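Local structure of Rho guanine nucleotide exchange factor 3 (2Z0Q) at residues Q335-L338 / N339-Q343; E284-Q287 / D288-R292; N178-Q181 / Q182-E186; I18-Q21 / E22-E26. The protein acts as a guanine nucleotide exchange factor for the GTPases RhoA and RhoB, and this chain carries its DH-PH domain pair. All coordinates share one frame; numbering follows the deposited sequence.

Contact 1 of 4, residues Q335-L338 / N339-Q343; sequences QQWL and NCIRQ
N339 is tied twice to Q335, one helical turn earlier. Its backbone N gives a straight bond to Q335 O (2.7 Å), and its side-chain OD1 accepts from Q335 NE2 at 2.8 Å. The second bond lies in the amide plane of Q335 but reaches OD1 from a direction tilted 30° off the carbonyl plane, and the two amide planes stand 44° apart. Q335 can reach this far because its CG stands opposite the backbone N (chi1 -167°) and the chain then folds at chi2, swinging the amide forward along the helix. A long glutamine amide and a short asparagine amide suit this exposed face, where one can donate to the other.

C340 follows, its N bonded to Q336 O; its small side chain lies against C234 and L250 of the sheet. I341 donates from N to W337 O, while its CD1 meets the rim of the indole at CE3 (4.1 Å), close to the ring plane, so that the bulky pair shares the buried side. R342 bonds through N to L338 O and runs its extended chain beside L338. Its guanidinium lays one face over L338 CB, with NH1 3.7 Å from that carbon, which lets the long side chain cover a leucine while its charge stays at the exposed surface.

W337, L338 and I341, with C340, lie on the strands: W337 reaches V248 and L238, while L338 and I341 meet F311 and L283. An amphipathic C-terminal helix closing one end of a curled beta barrel in this manner is a defining feature of the PH fold.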
loop_
_atom_site.group_PDB
_atom_site.type_symbol
_atom_site.label_atom_id
_atom_site.label_comp_id
_atom_site.label_asym_id
_atom_site.label_seq_id
_atom_site.Cartn_x
_atom_site.Cartn_y
_atom_site.Cartn_z
ATOM N N GLN A 335 -17.022 2.047 -3.916
ATOM C CA GLN A 335 -17.537 1.133 -2.896
ATOM C C GLN A 335 -16.636 1.100 -1.653
ATOM O O GLN A 335 -17.145 1.055 -0.543
ATOM C CB GLN A 335 -17.712 -0.306 -3.469
ATOM C CG GLN A 335 -18.543 -1.238 -2.554
ATOM C CD GLN A 335 -19.981 -0.753 -2.368
ATOM O OE1 GLN A 335 -20.659 -0.427 -3.345
ATOM N NE2 GLN A 335 -20.446 -0.718 -1.125
ATOM N N GLN A 336 -15.310 1.118 -1.852
ATOM C CA GLN A 336 -14.342 1.111 -0.746
ATOM C C GLN A 336 -14.614 2.286 0.191
ATOM O O GLN A 336 -14.650 2.140 1.402
ATOM C CB GLN A 336 -12.908 1.216 -1.290
ATOM C CG GLN A 336 -12.469 0.078 -2.251
ATOM C CD GLN A 336 -11.011 0.240 -2.722
ATOM O OE1 GLN A 336 -10.655 1.220 -3.409
ATOM N NE2 GLN A 336 -10.154 -0.727 -2.344
ATOM N N TRP A 337 -14.794 3.469 -0.393
ATOM C CA TRP A 337 -15.119 4.662 0.394
ATOM C C TRP A 337 -16.437 4.504 1.135
ATOM O O TRP A 337 -16.536 4.807 2.316
ATOM C CB TRP A 337 -15.164 5.901 -0.507
ATOM C CG TRP A 337 -13.819 6.551 -0.655
ATOM C CD1 TRP A 337 -12.974 6.483 -1.726
ATOM C CD2 TRP A 337 -13.154 7.342 0.333
ATOM N NE1 TRP A 337 -11.817 7.194 -1.458
ATOM C CE2 TRP A 337 -11.907 7.726 -0.207
ATOM C CE3 TRP A 337 -13.491 7.766 1.617
ATOM C CZ2 TRP A 337 -10.997 8.516 0.509
ATOM C CZ3 TRP A 337 -12.589 8.546 2.329
ATOM C CH2 TRP A 337 -11.357 8.912 1.764
ATOM N N LEU A 338 -17.475 4.058 0.432
ATOM C CA LEU A 338 -18.754 3.851 1.106
ATOM C C LEU A 338 -18.599 2.847 2.268
ATOM O O LEU A 338 -19.062 3.098 3.386
ATOM C CB LEU A 338 -19.800 3.325 0.094
ATOM C CG LEU A 338 -20.225 4.238 -1.050
ATOM C CD1 LEU A 338 -21.403 3.568 -1.807
ATOM C CD2 LEU A 338 -20.683 5.580 -0.508
ATOM N N ASN A 339 -17.931 1.713 2.005
ATOM C CA ASN A 339 -17.746 0.694 3.058
ATOM C C ASN A 339 -16.999 1.269 4.271
ATOM O O ASN A 339 -17.445 1.120 5.402
ATOM C CB ASN A 339 -16.960 -0.525 2.531
ATOM C CG ASN A 339 -17.665 -1.260 1.399
ATOM O OD1 ASN A 339 -18.875 -1.123 1.187
ATOM N ND2 ASN A 339 -16.899 -2.078 0.671
ATOM N N CYS A 340 -15.871 1.958 4.036
ATOM C CA CYS A 340 -15.097 2.516 5.154
ATOM C C CYS A 340 -15.819 3.571 5.968
ATOM O O CYS A 340 -15.735 3.585 7.180
ATOM C CB CYS A 340 -13.760 3.076 4.662
ATOM S SG CYS A 340 -12.643 1.792 4.097
ATOM N N ILE A 341 -16.519 4.485 5.304
ATOM C CA ILE A 341 -17.241 5.476 6.047
ATOM C C ILE A 341 -18.364 4.807 6.875
ATOM O O ILE A 341 -18.569 5.118 8.039
ATOM C CB ILE A 341 -17.847 6.535 5.103
ATOM C CG1 ILE A 341 -16.705 7.284 4.391
ATOM C CG2 ILE A 341 -18.744 7.527 5.915
ATOM C CD1 ILE A 341 -17.198 8.277 3.353
ATOM N N ARG A 342 -19.112 3.905 6.264
ATOM C CA ARG A 342 -20.177 3.237 7.018
ATOM C C ARG A 342 -19.613 2.434 8.206
ATOM O O ARG A 342 -20.195 2.439 9.287
ATOM C CB ARG A 342 -20.997 2.322 6.096
ATOM C CG ARG A 342 -21.851 3.104 5.104
ATOM C CD ARG A 342 -22.401 2.259 4.004
ATOM N NE ARG A 342 -23.295 3.029 3.142
ATOM C CZ ARG A 342 -23.535 2.741 1.874
ATOM N NH1 ARG A 342 -22.940 1.702 1.303
ATOM N NH2 ARG A 342 -24.385 3.482 1.178
ATOM N N GLN A 343 -18.469 1.790 8.002
ATOM C CA GLN A 343 -17.847 0.985 9.046
ATOM C C GLN A 343 -17.390 1.874 10.187
ATOM O O GLN A 343 -17.614 1.561 11.356
ATOM C CB GLN A 343 -16.691 0.164 8.464
ATOM C CG GLN A 343 -15.968 -0.708 9.504
ATOM C CD GLN A 343 -16.896 -1.791 10.092
ATOM O OE1 GLN A 343 -17.375 -2.675 9.366
ATOM N NE2 GLN A 343 -17.167 -1.707 11.396
#

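Contact 2 of 4, residues E284-Q287 / D288-R292; sequences EDLQ and DGEVR
Q287 and E290 face each other across a type II beta turn that follows strand 282-285, with D288 and G289 at its two corners. The carbonyl of Q287 accepts from E290 N at 2.9 Å, the bond that closes the turn, with the donor lying above the carbonyl plane. G289 takes backbone angles of 91° and -11°; a side chain there would press on the carbonyl of D288, which is why glycine is favoured at the third position of such a turn. Water 4 lies 2.9 Å from Q287 O and accepts from V291 N.

E290 returns the bond from its side chain. Its chain leaves on the side away from its own N and stays extended, and OE1 comes back to accept from Q287 N at 2.9 Å. That donor approaches on the anti side of the carboxylate, 33° out of its plane, and the carboxylate stands almost perpendicular to the side-chain amide of Q287. Glutamate suits the place because its length lets OE1 reach back to the N-H of Q287. Water 2 lies 2.7 Å from the same OE1 and also reaches D285 O. Water 3 sits between L286 O and D288 OD1, an oxygen that also accepts from N309 N. The apolar residues meet more loosely, L286 CD2 lying 4.4 Å from V291 CB.

L286 and V291 both rest on F310, so the turn packs against the strand 310-315 that pairs with 282-285. The backbone of G289 bonds to V307, just after the helix 303-306, and D285 reaches across to K334 on the C-terminal helix 331-345 in a salt bridge.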
loop_
_atom_site.group_PDB
_atom_site.type_symbol
_atom_site.label_atom_id
_atom_site.label_comp_id
_atom_site.label_asym_id
_atom_site.label_seq_id
_atom_site.Cartn_x
_atom_site.Cartn_y
_atom_site.Cartn_z
ATOM N N GLU A 284 -24.476 9.858 1.610
ATOM C CA GLU A 284 -25.550 9.520 0.665
ATOM C C GLU A 284 -24.947 9.043 -0.642
ATOM O O GLU A 284 -24.058 9.671 -1.189
ATOM C CB GLU A 284 -26.451 10.750 0.436
ATOM C CG GLU A 284 -27.218 11.080 1.720
ATOM C CD GLU A 284 -27.925 12.434 1.705
ATOM O OE1 GLU A 284 -27.423 13.360 1.055
ATOM O OE2 GLU A 284 -28.976 12.562 2.407
ATOM N N ASP A 285 -25.420 7.919 -1.141
ATOM C CA ASP A 285 -24.891 7.396 -2.393
ATOM C C ASP A 285 -25.555 8.153 -3.516
ATOM O O ASP A 285 -26.753 8.451 -3.422
ATOM C CB ASP A 285 -25.264 5.912 -2.498
ATOM C CG ASP A 285 -24.582 5.206 -3.641
ATOM O OD1 ASP A 285 -23.980 5.867 -4.498
ATOM O OD2 ASP A 285 -24.661 3.955 -3.662
ATOM N N LEU A 286 -24.813 8.495 -4.561
ATOM C CA LEU A 286 -25.418 9.157 -5.713
ATOM C C LEU A 286 -25.371 8.196 -6.899
ATOM O O LEU A 286 -24.341 7.610 -7.161
ATOM C CB LEU A 286 -24.664 10.415 -6.107
ATOM C CG LEU A 286 -24.847 11.626 -5.193
ATOM C CD1 LEU A 286 -24.564 11.235 -3.776
ATOM C CD2 LEU A 286 -23.856 12.726 -5.604
ATOM N N GLN A 287 -26.477 8.060 -7.612
ATOM C CA GLN A 287 -26.485 7.198 -8.795
ATOM C C GLN A 287 -25.726 7.936 -9.899
ATOM O O GLN A 287 -25.644 9.156 -9.895
ATOM C CB GLN A 287 -27.922 6.950 -9.261
ATOM C CG GLN A 287 -28.738 6.086 -8.334
ATOM C CD GLN A 287 -30.121 5.825 -8.910
ATOM O OE1 GLN A 287 -30.914 6.753 -9.109
ATOM N NE2 GLN A 287 -30.410 4.566 -9.191
ATOM N N ASP A 288 -25.183 7.207 -10.868
ATOM C CA ASP A 288 -24.481 7.871 -11.928
ATOM C C ASP A 288 -25.445 8.786 -12.672
ATOM O O ASP A 288 -26.573 8.401 -12.976
ATOM C CB ASP A 288 -23.861 6.858 -12.902
ATOM C CG ASP A 288 -22.798 6.013 -12.248
ATOM O OD1 ASP A 288 -22.292 6.405 -11.180
ATOM O OD2 ASP A 288 -22.453 4.957 -12.821
ATOM N N GLY A 289 -24.982 10.000 -12.920
ATOM C CA GLY A 289 -25.758 11.010 -13.591
ATOM C C GLY A 289 -26.534 11.869 -12.599
ATOM O O GLY A 289 -27.107 12.870 -13.003
ATOM N N GLU A 290 -26.585 11.477 -11.327
ATOM C CA GLU A 290 -27.324 12.258 -10.309
ATOM C C GLU A 290 -26.580 13.547 -9.891
ATOM O O GLU A 290 -27.196 14.584 -9.545
ATOM C CB GLU A 290 -27.588 11.386 -9.086
ATOM C CG GLU A 290 -28.616 11.959 -8.093
ATOM C CD GLU A 290 -28.912 11.037 -6.907
ATOM O OE1 GLU A 290 -28.684 9.800 -7.019
ATOM O OE2 GLU A 290 -29.408 11.565 -5.853
ATOM N N VAL A 291 -25.254 13.487 -9.905
ATOM C CA VAL A 291 -24.472 14.661 -9.546
ATOM C C VAL A 291 -24.762 15.827 -10.531
ATOM O O VAL A 291 -25.157 15.607 -11.689
ATOM C CB VAL A 291 -22.947 14.345 -9.580
ATOM C CG1 VAL A 291 -22.471 14.162 -11.011
ATOM C CG2 VAL A 291 -22.172 15.486 -8.913
ATOM N N ARG A 292 -24.576 17.066 -10.072
ATOM C CA ARG A 292 -24.721 18.238 -10.936
ATOM C C ARG A 292 -23.333 18.861 -10.894
ATOM O O ARG A 292 -22.769 19.055 -9.810
ATOM C CB ARG A 292 -25.744 19.228 -10.370
ATOM C CG ARG A 292 -27.136 18.602 -10.235
ATOM C CD ARG A 292 -27.562 18.232 -11.608
ATOM N NE ARG A 292 -28.918 17.723 -11.744
ATOM C CZ ARG A 292 -29.215 16.488 -12.120
ATOM N NH1 ARG A 292 -28.247 15.612 -12.376
ATOM N NH2 ARG A 292 -30.486 16.146 -12.310
HETATM O O HOH W 1 -28.611 10.870 -2.869
HETATM O O HOH W 2 -29.541 8.380 -4.898
HETATM O O HOH W 3 -22.506 8.324 -9.104
HETATM O O HOH W 4 -23.583 11.128 -10.186
#

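Contact 3 of 4, residues N178-Q181 / Q182-E186; sequences NPDQ and QHLEE
H183 and D180, three residues apart on this first turn, are joined through water 6, which links their two side chains, while water 5 links a side chain to a backbone carbonyl. Water 6 lies in the plane of the H183 imidazole, at its edge, 2.9 Å from ND1, and donates to D180 OD1 at 2.8 Å. Water 5 accepts from Q182 NE2 and donates to N178 O. Q182 is bent at chi2, a fold that brings its amide back toward the start of the helix.

The direct hydrogen bonds are those of a helix getting under way. N178 OD1 accepts from D180 N at 2.9 Å, a capping bond at the beginning of the long helix 180-213 of the DH domain, the all-helical bundle that carries exchange activity in this family. Asparagine suits the place since its short amide can reach a peptide N-H that has no preceding turn to accept it. P179 also fits the first turn, having no N-H to satisfy. Beyond it, L184 N bonds to D180 O (2.8 Å) and E185 N to Q181 O, whereas H183 N reaches P179 O only weakly, at 3.5 Å.

In packing, L184 CD1 comes within 4.1 Å of D180 CB, and L184 also packs on I170 and L171 of helix 155-172. The D180 carboxylate is buried, its oxygens accepting from the backbone N of V94 and G95. P179 O lies oblique to the H183 ring, 3.3 Å from ND1, without a hydrogen bond. Replacing H183 by an alanine would probably leave water 6 without its ring nitrogen partner and free it to move about the D180 carboxylate.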
loop_
_atom_site.group_PDB
_atom_site.type_symbol
_atom_site.label_atom_id
_atom_site.label_comp_id
_atom_site.label_asym_id
_atom_site.label_seq_id
_atom_site.Cartn_x
_atom_site.Cartn_y
_atom_site.Cartn_z
ATOM N N ASN A 178 9.372 -36.373 8.307
ATOM C CA ASN A 178 10.297 -35.457 7.670
ATOM C C ASN A 178 10.495 -34.293 8.658
ATOM O O ASN A 178 9.532 -33.620 9.002
ATOM C CB ASN A 178 9.686 -34.920 6.375
ATOM C CG ASN A 178 10.668 -34.145 5.562
ATOM O OD1 ASN A 178 11.396 -33.301 6.078
ATOM N ND2 ASN A 178 10.695 -34.416 4.248
ATOM N N PRO A 179 11.744 -34.024 9.082
ATOM C CA PRO A 179 12.020 -32.941 10.042
ATOM C C PRO A 179 11.637 -31.547 9.575
ATOM O O PRO A 179 11.616 -30.616 10.363
ATOM C CB PRO A 179 13.519 -33.080 10.311
ATOM C CG PRO A 179 14.038 -33.684 9.005
ATOM C CD PRO A 179 12.994 -34.703 8.678
ATOM N N ASP A 180 11.359 -31.411 8.278
ATOM C CA ASP A 180 10.932 -30.124 7.754
ATOM C C ASP A 180 9.596 -29.743 8.412
ATOM O O ASP A 180 9.241 -28.560 8.421
ATOM C CB ASP A 180 10.724 -30.206 6.244
ATOM C CG ASP A 180 11.822 -29.528 5.460
ATOM O OD1 ASP A 180 12.910 -29.205 6.021
ATOM O OD2 ASP A 180 11.598 -29.296 4.249
ATOM N N GLN A 181 8.819 -30.708 8.902
ATOM C CA GLN A 181 7.547 -30.309 9.531
ATOM C C GLN A 181 7.783 -29.293 10.640
ATOM O O GLN A 181 7.200 -28.207 10.636
ATOM C CB GLN A 181 6.784 -31.495 10.131
ATOM C CG GLN A 181 6.255 -32.486 9.174
ATOM C CD GLN A 181 5.178 -33.365 9.807
ATOM O OE1 GLN A 181 5.306 -33.806 10.959
ATOM N NE2 GLN A 181 4.126 -33.621 9.061
ATOM N N GLN A 182 8.644 -29.626 11.600
ATOM C CA GLN A 182 8.898 -28.671 12.690
ATOM C C GLN A 182 9.534 -27.370 12.219
ATOM O O GLN A 182 9.186 -26.295 12.673
ATOM C CB GLN A 182 9.773 -29.312 13.771
ATOM C CG GLN A 182 9.035 -30.324 14.642
ATOM C CD GLN A 182 9.016 -31.744 14.090
ATOM O OE1 GLN A 182 8.628 -32.674 14.814
ATOM N NE2 GLN A 182 9.436 -31.934 12.825
ATOM N N HIS A 183 10.498 -27.464 11.313
ATOM C CA HIS A 183 11.163 -26.257 10.834
ATOM C C HIS A 183 10.227 -25.341 10.104
ATOM O O HIS A 183 10.312 -24.118 10.239
ATOM C CB HIS A 183 12.332 -26.647 9.941
ATOM C CG HIS A 183 13.427 -27.313 10.706
ATOM N ND1 HIS A 183 14.118 -28.407 10.234
ATOM C CD2 HIS A 183 13.932 -27.045 11.936
ATOM C CE1 HIS A 183 15.006 -28.784 11.143
ATOM N NE2 HIS A 183 14.912 -27.976 12.181
ATOM N N LEU A 184 9.318 -25.924 9.319
ATOM C CA LEU A 184 8.368 -25.088 8.592
ATOM C C LEU A 184 7.362 -24.470 9.544
ATOM O O LEU A 184 7.006 -23.308 9.389
ATOM C CB LEU A 184 7.648 -25.913 7.509
ATOM C CG LEU A 184 8.540 -26.209 6.290
ATOM C CD1 LEU A 184 7.924 -27.328 5.480
ATOM C CD2 LEU A 184 8.726 -24.916 5.440
ATOM N N GLU A 185 6.882 -25.255 10.509
ATOM C CA GLU A 185 5.943 -24.690 11.490
ATOM C C GLU A 185 6.617 -23.481 12.187
ATOM O O GLU A 185 5.977 -22.455 12.449
ATOM C CB GLU A 185 5.539 -25.772 12.513
ATOM C CG GLU A 185 4.625 -26.819 11.864
ATOM C CD GLU A 185 4.409 -28.082 12.689
ATOM O OE1 GLU A 185 5.124 -28.273 13.699
ATOM O OE2 GLU A 185 3.515 -28.898 12.304
ATOM N N GLU A 186 7.905 -23.612 12.476
ATOM C CA GLU A 186 8.620 -22.522 13.111
ATOM C C GLU A 186 8.701 -21.286 12.212
ATOM O O GLU A 186 8.370 -20.191 12.618
ATOM C CB GLU A 186 10.019 -22.982 13.539
ATOM C CG GLU A 186 10.951 -21.816 13.895
ATOM C CD GLU A 186 12.374 -22.241 14.349
ATOM O OE1 GLU A 186 12.726 -23.419 14.237
ATOM O OE2 GLU A 186 13.148 -21.336 14.817
HETATM O O HOH W 5 8.633 -34.512 11.816
HETATM O O HOH W 6 14.375 -30.351 8.089
#

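Contact 4 of 4, residues I18-Q21 / E22-E26; sequences IKRQ and EAIFE
R20 lies alongside I24 near the start of helix 15-51 of the DH domain, both side chains leaving on the buried side that packs on helix 155-172. From CB the chain runs out trans through CG and CD (chi1 -167°) before chi3 (69°) bends it. NE, just past the bend, forms a salt bridge with E17, one residue before the segment. At the tip NH1 makes the contact of this stretch: it approaches I24 CD1 to 3.7 Å, the methyl lying obliquely to the guanidinium, and it also donates to E92 O in a loop. NH2 passes within 3.2 Å of Q21 NE2, two donors that do not bond; both are satisfied by residues nearby, and E17 takes a bond from Q21 NE2.

I24 answers with its own branch. CG1 packs on R20 O at 3.4 Å, and CD1 continues from it. Isoleucine suits the place, its CD1 meeting NH1 and its side chain packing on I170. A23, small enough to sit close, touches E169 and I170 on the same helix.

The backbone beneath is a regular helix, with E22 N bonded to I18 O at 2.9 Å and F25 N to Q21 O at 3.0 Å. E22 lays CG over I18 O on the outer side.

A guanidinium buried beside a neighbouring helix and loop, with an acid and a carbonyl close at hand, probably keeps its charge because these oxygens pay for it, while I24 CD1 gives the group an apolar neighbour that offers no polar partner.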
loop_
_atom_site.group_PDB
_atom_site.type_symbol
_atom_site.label_atom_id
_atom_site.label_comp_id
_atom_site.label_asym_id
_atom_site.label_seq_id
_atom_site.Cartn_x
_atom_site.Cartn_y
_atom_site.Cartn_z
ATOM N N ILE A 18 4.793 -35.218 -4.812
ATOM C CA ILE A 18 4.910 -34.393 -6.015
ATOM C C ILE A 18 4.404 -32.983 -5.677
ATOM O O ILE A 18 5.013 -31.991 -6.080
ATOM C CB ILE A 18 4.109 -35.023 -7.181
ATOM C CG1 ILE A 18 4.765 -36.391 -7.523
ATOM C CG2 ILE A 18 4.190 -34.105 -8.415
ATOM C CD1 ILE A 18 3.937 -37.237 -8.557
ATOM N N LYS A 19 3.328 -32.891 -4.904
ATOM C CA LYS A 19 2.822 -31.578 -4.486
ATOM C C LYS A 19 3.839 -30.836 -3.589
ATOM O O LYS A 19 3.955 -29.605 -3.660
ATOM C CB LYS A 19 1.475 -31.712 -3.756
ATOM C CG LYS A 19 0.347 -32.179 -4.673
ATOM C CD LYS A 19 -0.930 -32.375 -3.861
ATOM C CE LYS A 19 -2.009 -33.009 -4.715
ATOM N NZ LYS A 19 -3.271 -33.253 -3.909
ATOM N N ARG A 20 4.572 -31.579 -2.774
ATOM C CA ARG A 20 5.587 -30.966 -1.920
ATOM C C ARG A 20 6.705 -30.404 -2.812
ATOM O O ARG A 20 7.161 -29.305 -2.619
ATOM C CB ARG A 20 6.204 -32.002 -1.001
ATOM C CG ARG A 20 7.031 -31.350 0.122
ATOM C CD ARG A 20 7.631 -32.400 1.085
ATOM N NE ARG A 20 8.695 -33.233 0.491
ATOM C CZ ARG A 20 10.004 -33.032 0.646
ATOM N NH1 ARG A 20 10.474 -32.023 1.364
ATOM N NH2 ARG A 20 10.862 -33.871 0.086
ATOM N N GLN A 21 7.116 -31.180 -3.815
ATOM C CA GLN A 21 8.175 -30.684 -4.713
ATOM C C GLN A 21 7.682 -29.476 -5.490
ATOM O O GLN A 21 8.449 -28.551 -5.730
ATOM C CB GLN A 21 8.700 -31.793 -5.655
ATOM C CG GLN A 21 9.415 -32.940 -4.930
ATOM C CD GLN A 21 10.653 -32.455 -4.185
ATOM O OE1 GLN A 21 11.425 -31.663 -4.698
ATOM N NE2 GLN A 21 10.834 -32.933 -2.967
ATOM N N GLU A 22 6.411 -29.479 -5.909
ATOM C CA GLU A 22 5.865 -28.324 -6.581
ATOM C C GLU A 22 5.926 -27.090 -5.652
ATOM O O GLU A 22 6.360 -26.002 -6.052
ATOM C CB GLU A 22 4.401 -28.575 -6.982
ATOM C CG GLU A 22 4.314 -29.512 -8.182
ATOM C CD GLU A 22 2.905 -29.546 -8.780
ATOM O OE1 GLU A 22 1.949 -29.184 -8.070
ATOM O OE2 GLU A 22 2.769 -29.926 -9.969
ATOM N N ALA A 23 5.506 -27.278 -4.403
ATOM C CA ALA A 23 5.477 -26.154 -3.482
ATOM C C ALA A 23 6.878 -25.563 -3.248
ATOM O O ALA A 23 7.028 -24.351 -3.131
ATOM C CB ALA A 23 4.814 -26.603 -2.118
ATOM N N ILE A 24 7.892 -26.422 -3.183
ATOM C CA ILE A 24 9.266 -25.964 -2.947
ATOM C C ILE A 24 9.807 -25.221 -4.184
ATOM O O ILE A 24 10.454 -24.169 -4.093
ATOM C CB ILE A 24 10.150 -27.161 -2.600
ATOM C CG1 ILE A 24 9.796 -27.643 -1.198
ATOM C CG2 ILE A 24 11.647 -26.784 -2.664
ATOM C CD1 ILE A 24 10.426 -29.009 -0.863
ATOM N N PHE A 25 9.509 -25.764 -5.358
ATOM C CA PHE A 25 9.975 -25.123 -6.576
ATOM C C PHE A 25 9.316 -23.744 -6.723
ATOM O O PHE A 25 9.976 -22.770 -7.082
ATOM C CB PHE A 25 9.641 -25.999 -7.806
ATOM C CG PHE A 25 10.461 -25.656 -9.014
ATOM C CD1 PHE A 25 11.776 -26.093 -9.098
ATOM C CD2 PHE A 25 9.958 -24.837 -10.002
ATOM C CE1 PHE A 25 12.580 -25.702 -10.157
ATOM C CE2 PHE A 25 10.766 -24.435 -11.080
ATOM C CZ PHE A 25 12.063 -24.869 -11.139
ATOM N N GLU A 26 8.014 -23.676 -6.420
ATOM C CA GLU A 26 7.248 -22.443 -6.512
ATOM C C GLU A 26 7.819 -21.368 -5.597
ATOM O O GLU A 26 7.873 -20.191 -5.961
ATOM C CB GLU A 26 5.774 -22.708 -6.166
ATOM C CG GLU A 26 5.003 -23.411 -7.344
ATOM C CD GLU A 26 3.766 -24.187 -6.903
ATOM O OE1 GLU A 26 3.221 -23.900 -5.812
ATOM O OE2 GLU A 26 3.331 -25.097 -7.653
#

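All four contacts are local and partly buried. W337, L338 and I341 are buried in contact 1 and R20, A23 and I24 in contact 4, whereas contact 2 is mostly exposed. Contacts 1 and 2 belong to the PH domain, contacts 3 and 4 to the DH domain, and the centres of 2 and 3 are about 56 Å apart. Within each pair the contacts touch: L338 CD1 lies 3.8 Å from D285 OD2, and N178 ND2 lies 3.8 Å from R20 NH1. Contact 1 lies within the C-terminal helix, contact 4 near the start of a long one; contact 3 is a capped helix start, contact 2 a loop held by a carboxylate and waters. Contacts 3 and 4 both press on helix 155-172.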